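Local structure of purine nucleoside phosphorylase (Thermus thermophilus, 6TK9) at residues Ala184-Pro189 / Arg198-Leu203; Asp234-Val237 / His242-Thr245. The protein probably catalyses the reversible phosphorolysis of purine nucleosides such as inosine and guanosine, giving the free base and ribose 1-phosphate. All coordinates share one frame; numbering follows the deposited sequence.

Contact 1 of 2, residues Ala184-Pro189 / Arg198-Leu203; sequences AWFMGP and RLLREL
This is a small, buried, purely apolar helix-on-sheet contact within a beta-alpha-beta unit: residues 184-189, on strand 179-185, meet the last turns of helix 194-202. One side chain of the helix, Leu200, faces two of the strand segment, Ala184 and Phe186, and its two methyl branches divide the work. CD2 of Leu200 approaches the methyl CB of Ala184 at 4.4 Å. CD1 of Leu200 turns to the phenyl ring, 4.3 Å from CD1 of Phe186, and meets it obliquely. CG of Leu200 stands roughly 60° from its backbone N (chi1 -67°), a position that lets CD1 and CD2 spread between Phe186 and Ala184. The ring of Phe186 has its CG anti to the backbone N (chi1 -176°) and is extended from the chain on the side of Leu200. All three side chains are buried, yet only 110 Å² is hidden between the segments, with the CA atoms of Ala184 and Leu200 still 7.3 Å apart, so this is light van der Waals packing. Ala184 and Phe186 point toward the helix, whereas Trp185 between them points away and packs on Val213 and Pro214 of helix 213-222. Strand 207-209 runs beside strand 179-185, with Ala184 and Phe186 bonded to it through the backbone. Its Ile208 touches both Phe186 and Leu200, and on another side of helix 194-202 Leu199 packs on Ile132 of the second subunit.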
# COMPACT_ATOMS: atom_id res chain seq x y z
N ALA A 184 -1.48 3.50 17.48
CA ALA A 184 -1.05 4.76 16.84
C ALA A 184 -1.40 5.96 17.73
O ALA A 184 -2.63 6.22 18.01
CB ALA A 184 -1.70 4.90 15.48
N TRP A 185 -0.37 6.70 18.13
CA TRP A 185 -0.44 8.02 18.81
C TRP A 185 -0.80 9.11 17.79
O TRP A 185 0.08 9.51 17.05
CB TRP A 185 0.90 8.33 19.51
CG TRP A 185 0.96 9.64 20.23
CD1 TRP A 185 -0.08 10.40 20.66
CD2 TRP A 185 2.15 10.30 20.69
NE1 TRP A 185 0.37 11.50 21.33
CE2 TRP A 185 1.73 11.47 21.36
CE3 TRP A 185 3.51 10.04 20.57
CZ2 TRP A 185 2.63 12.38 21.89
CZ3 TRP A 185 4.40 10.94 21.10
CH2 TRP A 185 3.96 12.09 21.75
N PHE A 186 -2.06 9.53 17.75
CA PHE A 186 -2.58 10.67 16.97
C PHE A 186 -2.61 11.87 17.91
O PHE A 186 -3.09 11.70 19.02
CB PHE A 186 -3.98 10.35 16.43
CG PHE A 186 -4.58 11.40 15.54
CD1 PHE A 186 -4.14 11.56 14.24
CD2 PHE A 186 -5.59 12.23 16.01
CE1 PHE A 186 -4.70 12.52 13.41
CE2 PHE A 186 -6.14 13.20 15.18
CZ PHE A 186 -5.71 13.34 13.87
N MET A 187 -2.10 13.03 17.49
CA MET A 187 -1.80 14.13 18.44
C MET A 187 -3.10 14.68 19.03
O MET A 187 -3.10 15.05 20.20
CB MET A 187 -1.00 15.26 17.79
CG MET A 187 -1.77 16.02 16.74
SD MET A 187 -0.67 17.21 15.98
CE MET A 187 -0.33 18.27 17.39
N GLY A 188 -4.17 14.74 18.23
CA GLY A 188 -5.44 15.35 18.66
C GLY A 188 -5.25 16.83 18.96
O GLY A 188 -4.25 17.42 18.55
N PRO A 189 -6.20 17.49 19.67
CA PRO A 189 -7.38 16.83 20.26
C PRO A 189 -8.61 16.62 19.35
O PRO A 189 -9.53 15.98 19.79
CB PRO A 189 -7.82 17.87 21.30
CG PRO A 189 -7.49 19.17 20.64
CD PRO A 189 -6.17 18.93 19.96
N ARG A 198 -8.12 6.10 7.62
CA ARG A 198 -7.75 5.17 6.52
C ARG A 198 -6.23 5.13 6.45
O ARG A 198 -5.67 4.03 6.42
CB ARG A 198 -8.35 5.57 5.17
CG ARG A 198 -8.32 4.42 4.17
CD ARG A 198 -8.92 4.78 2.82
NE ARG A 198 -8.47 3.86 1.77
CZ ARG A 198 -8.16 4.20 0.52
NH1 ARG A 198 -8.22 5.47 0.12
NH2 ARG A 198 -7.76 3.27 -0.33
N LEU A 199 -5.60 6.31 6.47
CA LEU A 199 -4.13 6.46 6.37
C LEU A 199 -3.48 5.63 7.49
O LEU A 199 -2.54 4.85 7.17
CB LEU A 199 -3.82 7.96 6.41
CG LEU A 199 -2.41 8.39 6.85
CD1 LEU A 199 -2.14 9.81 6.38
CD2 LEU A 199 -2.24 8.29 8.35
N LEU A 200 -3.99 5.68 8.72
CA LEU A 200 -3.33 5.02 9.89
C LEU A 200 -3.57 3.50 9.87
O LEU A 200 -2.67 2.76 10.27
CB LEU A 200 -3.83 5.60 11.22
CG LEU A 200 -3.45 7.06 11.48
CD1 LEU A 200 -4.27 7.63 12.61
CD2 LEU A 200 -1.96 7.16 11.75
N ARG A 201 -4.74 3.05 9.43
CA ARG A 201 -5.02 1.60 9.29
C ARG A 201 -4.01 1.01 8.28
O ARG A 201 -3.39 -0.03 8.60
CB ARG A 201 -6.47 1.35 8.88
CG ARG A 201 -6.98 -0.06 9.19
CD ARG A 201 -8.42 -0.33 8.76
NE ARG A 201 -8.61 0.16 7.40
CZ ARG A 201 -9.73 0.66 6.91
NH1 ARG A 201 -10.82 0.73 7.66
NH2 ARG A 201 -9.75 1.10 5.67
N GLU A 202 -3.80 1.68 7.15
CA GLU A 202 -3.09 1.13 5.97
C GLU A 202 -1.58 1.17 6.25
O GLU A 202 -0.88 0.27 5.73
CB GLU A 202 -3.67 1.79 4.70
CG GLU A 202 -2.67 2.50 3.79
CD GLU A 202 -3.26 3.18 2.54
OE1 GLU A 202 -3.85 4.30 2.66
OE2 GLU A 202 -3.12 2.59 1.44
N LEU A 203 -1.09 2.07 7.12
CA LEU A 203 0.29 2.02 7.69
C LEU A 203 0.46 0.89 8.72
O LEU A 203 1.60 0.72 9.20
CB LEU A 203 0.63 3.34 8.39
CG LEU A 203 0.67 4.58 7.50
CD1 LEU A 203 1.25 5.75 8.28
CD2 LEU A 203 1.45 4.32 6.21

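Contact 2 of 2, residues Asp234-Val237 / His242-Thr245; sequences DMAV and HHAT
The carboxylate of Asp234 and the imidazole of His243 are the two flat groups, turned 41° against each other and crossing at a slant. OD2 of Asp234 comes to the ring obliquely, 3.7 Å from CD2 of His243 and 3.4 Å from NE2 of His243, but the geometry is too poor for a hydrogen bond. Ala236 also reaches this ring at a slant, its CB 4.3 Å from CE1 of His243. Two phenylalanines attend the same imidazole: Phe191 of the same chain meets it ring to ring, and Phe156 of the second subunit makes an edge-to-face contact, with Val154 of that subunit packing nearby. The histidine gets there because its CG is anti to the backbone N (chi1 -168°), which brings the end of the side chain nearer to 234-237 than its first bond would suggest. In Asp234, CG lies between the backbone N and the carbonyl carbon (chi1 62°), which places the carboxylate between the methyl of Ala244 and the His243 ring. CB of Ala244 lies 3.5 Å from CG of Asp234, the carbon of the carboxylate. The still shorter approach between the CB atoms of Asp234 and Ala244 is too close to be trusted. OD1 of Asp234 is hydrogen-bonded to a residue adjoining one of the segments, and the backbone of Asp234 is hydrogen-bonded to Gly115. By sequence, Asp234 and Phe191 probably match residues that hold the base in related nucleoside phosphorylases, consistent with the purine end of the nucleoside site. Chemically, then, a buried acid sits beside an imidazole without bonding to it: their contact is one of proximity, and the imidazole meets aromatic and aliphatic groups of two subunits.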
# COMPACT_ATOMS: atom_id res chain seq x y z
N ASP A 234 -14.83 2.71 21.00
CA ASP A 234 -15.59 2.97 19.74
C ASP A 234 -14.89 2.22 18.60
O ASP A 234 -13.78 1.72 18.80
CB ASP A 234 -15.75 4.48 19.46
CG ASP A 234 -14.46 5.26 19.25
OD1 ASP A 234 -13.64 5.34 20.20
OD2 ASP A 234 -14.27 5.82 18.13
N MET A 235 -15.54 2.15 17.45
CA MET A 235 -14.95 1.58 16.21
C MET A 235 -14.72 2.76 15.25
O MET A 235 -15.70 3.37 14.78
CB MET A 235 -15.86 0.50 15.63
CG MET A 235 -15.80 -0.84 16.40
SD MET A 235 -14.11 -1.46 16.70
CE MET A 235 -13.54 -1.69 15.02
N ALA A 236 -13.45 3.12 15.08
CA ALA A 236 -12.96 4.19 14.19
C ALA A 236 -12.68 3.58 12.82
O ALA A 236 -11.51 3.25 12.51
CB ALA A 236 -11.74 4.85 14.79
N VAL A 237 -13.74 3.37 12.04
CA VAL A 237 -13.62 2.82 10.66
C VAL A 237 -14.35 3.76 9.70
O VAL A 237 -15.56 3.95 9.76
CB VAL A 237 -14.06 1.34 10.60
CG1 VAL A 237 -14.71 0.86 11.89
CG2 VAL A 237 -14.92 1.03 9.38
N HIS A 242 -20.79 8.13 11.34
CA HIS A 242 -20.65 8.53 12.77
C HIS A 242 -19.37 7.95 13.40
O HIS A 242 -19.21 6.70 13.44
CB HIS A 242 -21.92 8.20 13.59
CG HIS A 242 -22.70 9.41 14.02
ND1 HIS A 242 -22.71 9.85 15.34
CD2 HIS A 242 -23.49 10.26 13.33
CE1 HIS A 242 -23.48 10.93 15.44
NE2 HIS A 242 -23.96 11.20 14.22
N HIS A 243 -18.48 8.85 13.82
CA HIS A 243 -17.40 8.64 14.83
C HIS A 243 -18.04 8.86 16.20
O HIS A 243 -18.93 9.73 16.29
CB HIS A 243 -16.23 9.62 14.58
CG HIS A 243 -14.98 9.32 15.34
ND1 HIS A 243 -13.76 9.15 14.70
CD2 HIS A 243 -14.75 9.14 16.65
CE1 HIS A 243 -12.83 8.89 15.60
NE2 HIS A 243 -13.41 8.87 16.81
N ALA A 244 -17.63 8.11 17.22
CA ALA A 244 -18.01 8.32 18.63
C ALA A 244 -17.69 9.76 19.06
O ALA A 244 -16.72 10.35 18.54
CB ALA A 244 -17.30 7.33 19.51
N THR A 245 -18.48 10.31 19.99
CA THR A 245 -18.24 11.63 20.63
C THR A 245 -17.46 11.40 21.94
O THR A 245 -17.17 10.22 22.23
CB THR A 245 -19.57 12.39 20.74
OG1 THR A 245 -19.31 13.74 20.37
CG2 THR A 245 -20.21 12.35 22.12

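Contact 1 precedes contact 2 along the chain, and their centres lie 13 Å apart, on the same side of the chain's centre. Their nearest atoms come within about 4 Å, though the two do not touch. Both reach one mixed sheet: contact 1 through strand 179-185, contact 2 through the end of strand 225-235, where the chain turns a corner into the loop leading to helix 246-255. Strand 124-133 pairs with both of these strands and so lies between them. Each contact also meets the second subunit, so the neighbouring ends of these strands in this phosphorylase superfamily fold take part in the assembly of six chains.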